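Local coordinates for hypothetical protein (Geobacillus stearothermophilus, PDB 1SFS) that is of unknown function but, as a possible bacterial lysozyme with a glycoside hydrolase-like domain, may act on cell-wall polysaccharides, at residues F43-V46 against R47-G51; S61-P64 against N65-G69; G101-A104 against A105-V109. All coordinates share one frame; numbering follows the deposited sequence.

Each contact is a local one between consecutive segments, so the three follow in series along the chain and neither nest nor cross. Contact 1 comes first, on the last turns of helix 40-49, in the unit that runs from strand 29-33 to strand 55-59. Contact 2 folds the loop beyond strand 55-59 back on itself before helix 72-80 begins; its centre lies about 23 Å from that of contact 1. Contact 3 is a run of helix 98-114, which joins strand 84-89 to strand 122-126. Contacts 1 and 3 lie on opposite sides of the chain's centre, whereas contacts 2 and 3 approach to about 7 Å between nearest atoms without touching.

Contact 1. Residues F43-V46 against R47-G51; sequences FQCV and RTELG
Phe-43 O, Gln-44 O, Cys-45 O and Val-46 O accept the amides of Arg-47, Thr-48, Glu-49 and Leu-50 in regular i to i+4 order, and Val-46 O, gripped twice, also takes the i+5 bond from Gly-51 N (2.9 Å) on the other face of its carbonyl plane. Leu-50 is the first residue to leave helical angles, so this doubled acceptor marks the helix end. Among the side chains, Gln-44 and Arg-47 run side by side. Gln-44 OE1 lies close to the guanidinium plane and is held side-on by Arg-47 NE (2.8 Å) and Arg-47 NH1 (2.9 Å), although the amide itself is turned 76° from that plane. A bend at chi3 of Arg-47 (70°) brings NE and NH1 round to the amide, whose NE2 is hydrogen-bonded to Asp-40 OD1. The Arg-47 chain also passes the Phe-43 ring: CB stands 4.1 Å above one face, displaced toward the rim, and Arg-47 CD lies 3.8 Å from Phe-43 CE2. Thr-48 folds back on the helix, its OG1 donating to Gln-44 O at 2.8 Å, so that this carbonyl serves both the hydroxyl and the amide of one residue. On the inner side, Val-46 CG1 packs loosely against Leu-50 CB at 4.4 Å. Cys-45 SG is joined to Cys-224, tying the helix to a distant part of the chain, while Val-46 reaches Val-32 and Trp-56. This is the C-terminal end of the connecting helix in a beta-alpha-beta unit, resting on strands 29-33 and 55-59.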
loop_
_atom_site.group_PDB
_atom_site.type_symbol
_atom_site.label_atom_id
_atom_site.label_comp_id
_atom_site.label_asym_id
_atom_site.label_seq_id
_atom_site.Cartn_x
_atom_site.Cartn_y
_atom_site.Cartn_z
ATOM N N PHE A 43 13.432 -13.437 0.574
ATOM C CA PHE A 43 13.166 -13.302 2.023
ATOM C C PHE A 43 14.430 -13.420 2.785
ATOM O O PHE A 43 14.663 -12.606 3.721
ATOM C CB PHE A 43 12.088 -14.335 2.445
ATOM C CG PHE A 43 11.911 -14.315 3.934
ATOM C CD1 PHE A 43 11.212 -13.357 4.621
ATOM C CD2 PHE A 43 12.526 -15.315 4.691
ATOM C CE1 PHE A 43 11.146 -13.327 6.042
ATOM C CE2 PHE A 43 12.497 -15.341 6.063
ATOM C CZ PHE A 43 11.829 -14.332 6.678
ATOM N N GLN A 44 15.230 -14.418 2.513
ATOM C CA GLN A 44 16.482 -14.579 3.283
ATOM C C GLN A 44 17.425 -13.434 3.060
ATOM O O GLN A 44 18.136 -13.061 4.019
ATOM C CB GLN A 44 17.113 -15.934 2.913
ATOM C CG GLN A 44 16.288 -17.160 3.270
ATOM C CD GLN A 44 15.841 -17.345 4.698
ATOM O OE1 GLN A 44 16.433 -16.787 5.630
ATOM N NE2 GLN A 44 14.743 -18.055 4.930
ATOM N N CYS A 45 17.484 -12.860 1.865
ATOM C CA CYS A 45 18.293 -11.661 1.639
ATOM C C CYS A 45 17.878 -10.584 2.604
ATOM O O CYS A 45 18.694 -9.978 3.303
ATOM C CB CYS A 45 18.167 -11.118 0.204
ATOM S SG CYS A 45 19.191 -9.692 -0.225
ATOM N N VAL A 46 16.596 -10.300 2.631
ATOM C CA VAL A 46 16.111 -9.245 3.527
ATOM C C VAL A 46 16.404 -9.559 4.993
ATOM O O VAL A 46 16.911 -8.751 5.734
ATOM C CB VAL A 46 14.628 -8.984 3.275
ATOM C CG1 VAL A 46 14.055 -8.022 4.301
ATOM C CG2 VAL A 46 14.399 -8.403 1.878
ATOM N N ARG A 47 16.038 -10.781 5.400
ATOM C CA ARG A 47 16.108 -11.213 6.791
ATOM C C ARG A 47 17.533 -11.034 7.260
ATOM O O ARG A 47 17.744 -10.525 8.400
ATOM C CB ARG A 47 15.659 -12.669 7.008
ATOM C CG ARG A 47 15.654 -13.112 8.499
ATOM C CD ARG A 47 15.090 -14.528 8.662
ATOM N NE ARG A 47 15.947 -15.565 8.146
ATOM C CZ ARG A 47 16.961 -16.123 8.820
ATOM N NH1 ARG A 47 17.658 -17.093 8.208
ATOM N NH2 ARG A 47 17.229 -15.689 10.066
ATOM N N THR A 48 18.533 -11.408 6.508
ATOM C CA THR A 48 19.908 -11.432 6.947
ATOM C C THR A 48 20.633 -10.121 6.645
ATOM O O THR A 48 21.595 -9.761 7.354
ATOM C CB THR A 48 20.684 -12.612 6.346
ATOM O OG1 THR A 48 20.699 -12.525 4.915
ATOM C CG2 THR A 48 20.053 -13.960 6.710
ATOM N N GLU A 49 20.260 -9.381 5.600
ATOM C CA GLU A 49 20.928 -8.151 5.205
ATOM C C GLU A 49 20.265 -6.860 5.726
ATOM O O GLU A 49 20.959 -5.819 5.779
ATOM C CB GLU A 49 21.002 -7.934 3.692
ATOM C CG GLU A 49 21.773 -8.985 2.946
ATOM C CD GLU A 49 23.282 -8.951 3.038
ATOM O OE1 GLU A 49 23.880 -7.869 3.226
ATOM O OE2 GLU A 49 23.904 -10.017 2.874
ATOM N N LEU A 50 18.989 -6.909 6.056
ATOM C CA LEU A 50 18.271 -5.692 6.470
ATOM C C LEU A 50 17.571 -5.891 7.791
ATOM O O LEU A 50 17.672 -4.990 8.664
ATOM C CB LEU A 50 17.248 -5.279 5.405
ATOM C CG LEU A 50 17.831 -4.671 4.137
ATOM C CD1 LEU A 50 16.725 -4.552 3.086
ATOM C CD2 LEU A 50 18.523 -3.312 4.350
ATOM N N GLY A 51 16.832 -6.942 7.971
ATOM C CA GLY A 51 16.085 -7.139 9.156
ATOM C C GLY A 51 14.886 -8.051 8.914
ATOM O O GLY A 51 14.661 -8.548 7.831
#

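Contact 2. Residues S61-P64 against N65-G69; sequences SEVP and NVSEG
Val-63 is the hub of the tight part of this turn, its carbonyl O taking two amides: Ser-67 N at 2.9 Å, in the carbonyl plane on a lone pair, and Val-66 N at 3.0 Å, tilted from that plane with a more bent N-H. In return Val-63 N donates to Ser-67 O, which closes an antiparallel hydrogen-bonded pair. The side chains back this up. Val-63 and Val-66 lie alongside each other and point the same way, with Val-63 CG1 3.6 Å from Val-66 CB. Next to them Ser-67 OG, set between its own backbone N and carbonyl carbon by chi1 of 56°, rests 3.4 Å from Val-63 CB; this buried hydroxyl is hydrogen-bonded to Asn-90 ND2. The opposite, solvent-facing side is looser in its side-chain packing. Glu-62, exposed, bends at chi2 (85°) to carry its carboxylate across to the returning chain, where OE2 receives Gly-69 N at 2.9 Å from above the carboxylate plane, in a nearly straight bond. Glu-62 OE1 stands 5.2 Å from Glu-68 OE2, and the proximity of two negative groups may raise their pKa values slightly. Glu-68 OE1 takes a hydrogen bond from Val-37 N. At the tip, Pro-64 and Asn-65 face solvent, and Asn-65 takes left-handed helical angles (phi 68°) that swing the chain round. Pro-64 and Asn-65 form the corners of a type II beta turn, and Val-66 and Ser-67 facing Val-63 make a classic beta bulge: a short bulged hairpin in the loop between strand 55-59 and helix 72-80.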
loop_
_atom_site.group_PDB
_atom_site.type_symbol
_atom_site.label_atom_id
_atom_site.label_comp_id
_atom_site.label_asym_id
_atom_site.label_seq_id
_atom_site.Cartn_x
_atom_site.Cartn_y
_atom_site.Cartn_z
ATOM N N SER A 61 -1.653 -7.745 -9.121
ATOM C CA SER A 61 -1.665 -8.196 -10.523
ATOM C C SER A 61 -0.355 -7.798 -11.190
ATOM O O SER A 61 0.467 -6.992 -10.702
ATOM C CB SER A 61 -2.901 -7.681 -11.219
ATOM O OG SER A 61 -2.865 -6.279 -11.330
ATOM N N GLU A 62 -0.128 -8.458 -12.311
ATOM C CA GLU A 62 1.055 -8.325 -13.152
ATOM C C GLU A 62 0.951 -7.068 -13.988
ATOM O O GLU A 62 -0.030 -6.905 -14.724
ATOM C CB GLU A 62 1.158 -9.570 -14.028
ATOM C CG GLU A 62 2.430 -9.658 -14.846
ATOM C CD GLU A 62 3.551 -10.257 -14.042
ATOM O OE1 GLU A 62 4.723 -10.201 -14.559
ATOM O OE2 GLU A 62 3.281 -10.841 -12.929
ATOM N N VAL A 63 1.955 -6.207 -13.978
ATOM C CA VAL A 63 2.044 -5.071 -14.872
ATOM C C VAL A 63 3.371 -5.199 -15.578
ATOM O O VAL A 63 4.430 -5.126 -14.921
ATOM C CB VAL A 63 1.906 -3.756 -14.110
ATOM C CG1 VAL A 63 2.127 -2.598 -15.108
ATOM C CG2 VAL A 63 0.553 -3.640 -13.414
ATOM N N PRO A 64 3.443 -5.439 -16.867
ATOM C CA PRO A 64 4.723 -5.614 -17.559
ATOM C C PRO A 64 5.673 -4.441 -17.310
ATOM O O PRO A 64 5.218 -3.283 -17.262
ATOM C CB PRO A 64 4.357 -5.654 -19.052
ATOM C CG PRO A 64 2.959 -6.228 -19.005
ATOM C CD PRO A 64 2.309 -5.607 -17.796
ATOM N N ASN A 65 6.933 -4.782 -17.075
ATOM C CA ASN A 65 7.993 -3.823 -16.824
ATOM C C ASN A 65 7.830 -3.104 -15.505
ATOM O O ASN A 65 8.487 -2.064 -15.308
ATOM C CB ASN A 65 8.027 -2.705 -17.893
ATOM C CG ASN A 65 8.452 -3.345 -19.209
ATOM O OD1 ASN A 65 9.321 -4.211 -19.127
ATOM N ND2 ASN A 65 7.801 -2.871 -20.250
ATOM N N VAL A 66 6.947 -3.612 -14.640
ATOM C CA VAL A 66 6.613 -2.810 -13.453
ATOM C C VAL A 66 6.418 -3.695 -12.220
ATOM O O VAL A 66 7.074 -3.433 -11.200
ATOM C CB VAL A 66 5.349 -1.957 -13.676
ATOM C CG1 VAL A 66 5.014 -1.243 -12.363
ATOM C CG2 VAL A 66 5.468 -0.938 -14.794
ATOM N N SER A 67 5.572 -4.699 -12.252
ATOM C CA SER A 67 5.319 -5.493 -11.046
ATOM C C SER A 67 4.987 -6.915 -11.431
ATOM O O SER A 67 4.329 -7.155 -12.448
ATOM C CB SER A 67 4.144 -4.924 -10.245
ATOM O OG SER A 67 2.928 -4.811 -11.011
ATOM N N GLU A 68 5.381 -7.813 -10.569
ATOM C CA GLU A 68 4.994 -9.217 -10.621
ATOM C C GLU A 68 3.829 -9.426 -9.700
ATOM O O GLU A 68 3.850 -9.023 -8.523
ATOM C CB GLU A 68 6.166 -10.087 -10.234
ATOM C CG GLU A 68 7.347 -9.936 -11.176
ATOM C CD GLU A 68 8.507 -10.853 -10.958
ATOM O OE1 GLU A 68 8.694 -11.403 -9.850
ATOM O OE2 GLU A 68 9.214 -11.082 -11.991
ATOM N N GLY A 69 2.769 -10.073 -10.180
ATOM C CA GLY A 69 1.627 -10.309 -9.355
ATOM C C GLY A 69 1.812 -11.372 -8.303
ATOM O O GLY A 69 2.551 -12.347 -8.445
#

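Contact 3. Residues G101-A104 against A105-V109; sequences GQVA and ARNAV
Gly-101 O, Gln-102 O, Val-103 O and Ala-104 O are each satisfied by the amide four residues on, from Ala-105 N at 3.0 Å to Ala-108 N at 2.9 Å, and Ala-105 O continues the series by accepting Val-109 N. The bond from Arg-106 N to Gln-102 O is also 2.9 Å long and nearly straight, with 169° at the hydrogen. Side-chain polar groups add no hydrogen bond between the two segments. Gln-102 and Arg-106 extend the same way, one turn apart, and Arg-106 lays one guanidinium face toward Gln-102 CB, which stands 4.3 Å from the plane near its rim. In the conformer described, Gln-102 NE2 and Arg-106 NH1, both donors, stay 3.9 Å apart, with the amide and guanidinium planes 39° apart. The Arg-106 CG methylene meanwhile touches Gln-102 O at 3.3 Å. Asn-107 runs alongside Val-103, and its chi1 of -74° turns the amide back along the helix, so that ND2 packs 3.6 Å from Val-103 CG1. The same nitrogen is 3.4 Å from Val-103 O but badly aligned, and its partner is instead the Tyr-89 hydroxyl, by a weak hydrogen bond. The alanine side packs inward: Ala-104 on Tyr-89 and Trp-137, Ala-105 on Thr-144, Ala-108 on Tyr-89. With these alanines and Val-109 buried, and Arg-106 exposed beside partly exposed Gln-102 and Asn-107, the helix is amphipathic; here helix 98-114 is the connection of a beta-alpha-beta unit, lying between strand 84-89 and helix 135-145.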
loop_
_atom_site.group_PDB
_atom_site.type_symbol
_atom_site.label_atom_id
_atom_site.label_comp_id
_atom_site.label_asym_id
_atom_site.label_seq_id
_atom_site.Cartn_x
_atom_site.Cartn_y
_atom_site.Cartn_z
ATOM N N GLY A 101 -12.522 5.092 -10.817
ATOM C CA GLY A 101 -12.235 4.580 -9.488
ATOM C C GLY A 101 -13.045 3.367 -9.151
ATOM O O GLY A 101 -12.543 2.465 -8.463
ATOM N N GLN A 102 -14.312 3.253 -9.594
ATOM C CA GLN A 102 -15.139 2.077 -9.390
ATOM C C GLN A 102 -14.474 0.906 -10.108
ATOM O O GLN A 102 -14.364 -0.178 -9.545
ATOM C CB GLN A 102 -16.594 2.173 -9.855
ATOM C CG GLN A 102 -17.454 3.269 -9.232
ATOM C CD GLN A 102 -18.852 3.319 -9.878
ATOM O OE1 GLN A 102 -18.950 3.679 -11.057
ATOM N NE2 GLN A 102 -19.889 2.966 -9.126
ATOM N N VAL A 103 -14.087 1.081 -11.372
ATOM C CA VAL A 103 -13.446 -0.024 -12.104
ATOM C C VAL A 103 -12.200 -0.498 -11.352
ATOM O O VAL A 103 -11.998 -1.715 -11.213
ATOM C CB VAL A 103 -13.109 0.420 -13.534
ATOM C CG1 VAL A 103 -12.217 -0.653 -14.177
ATOM C CG2 VAL A 103 -14.348 0.660 -14.348
ATOM N N ALA A 104 -11.369 0.418 -10.877
ATOM C CA ALA A 104 -10.161 0.033 -10.176
ATOM C C ALA A 104 -10.503 -0.769 -8.927
ATOM O O ALA A 104 -9.880 -1.796 -8.676
ATOM C CB ALA A 104 -9.348 1.302 -9.831
ATOM N N ALA A 105 -11.450 -0.281 -8.136
ATOM C CA ALA A 105 -11.821 -0.991 -6.917
ATOM C C ALA A 105 -12.343 -2.370 -7.245
ATOM O O ALA A 105 -12.022 -3.341 -6.591
ATOM C CB ALA A 105 -12.856 -0.179 -6.174
ATOM N N ARG A 106 -13.233 -2.460 -8.246
ATOM C CA ARG A 106 -13.793 -3.774 -8.600
ATOM C C ARG A 106 -12.677 -4.718 -9.072
ATOM O O ARG A 106 -12.721 -5.899 -8.740
ATOM C CB ARG A 106 -14.858 -3.629 -9.681
ATOM C CG ARG A 106 -16.120 -2.973 -9.131
ATOM C CD ARG A 106 -17.173 -2.734 -10.156
ATOM N NE ARG A 106 -18.360 -2.140 -9.578
ATOM C CZ ARG A 106 -19.194 -1.327 -10.214
ATOM N NH1 ARG A 106 -20.221 -0.892 -9.530
ATOM N NH2 ARG A 106 -19.009 -0.969 -11.481
ATOM N N ASN A 107 -11.714 -4.229 -9.831
ATOM C CA ASN A 107 -10.639 -5.091 -10.262
ATOM C C ASN A 107 -9.763 -5.502 -9.070
ATOM O O ASN A 107 -9.310 -6.676 -9.014
ATOM C CB ASN A 107 -9.819 -4.400 -11.324
ATOM C CG ASN A 107 -10.510 -4.337 -12.663
ATOM O OD1 ASN A 107 -11.364 -5.104 -12.980
ATOM N ND2 ASN A 107 -10.038 -3.420 -13.476
ATOM N N ALA A 108 -9.499 -4.601 -8.150
ATOM C CA ALA A 108 -8.676 -4.958 -6.980
ATOM C C ALA A 108 -9.349 -6.049 -6.205
ATOM O O ALA A 108 -8.684 -7.010 -5.772
ATOM C CB ALA A 108 -8.433 -3.707 -6.160
ATOM N N VAL A 109 -10.665 -5.948 -5.948
ATOM C CA VAL A 109 -11.391 -6.928 -5.189
ATOM C C VAL A 109 -11.387 -8.265 -5.925
ATOM O O VAL A 109 -11.230 -9.321 -5.329
ATOM C CB VAL A 109 -12.828 -6.435 -4.932
ATOM C CG1 VAL A 109 -13.736 -7.537 -4.383
ATOM C CG2 VAL A 109 -12.760 -5.270 -3.975
#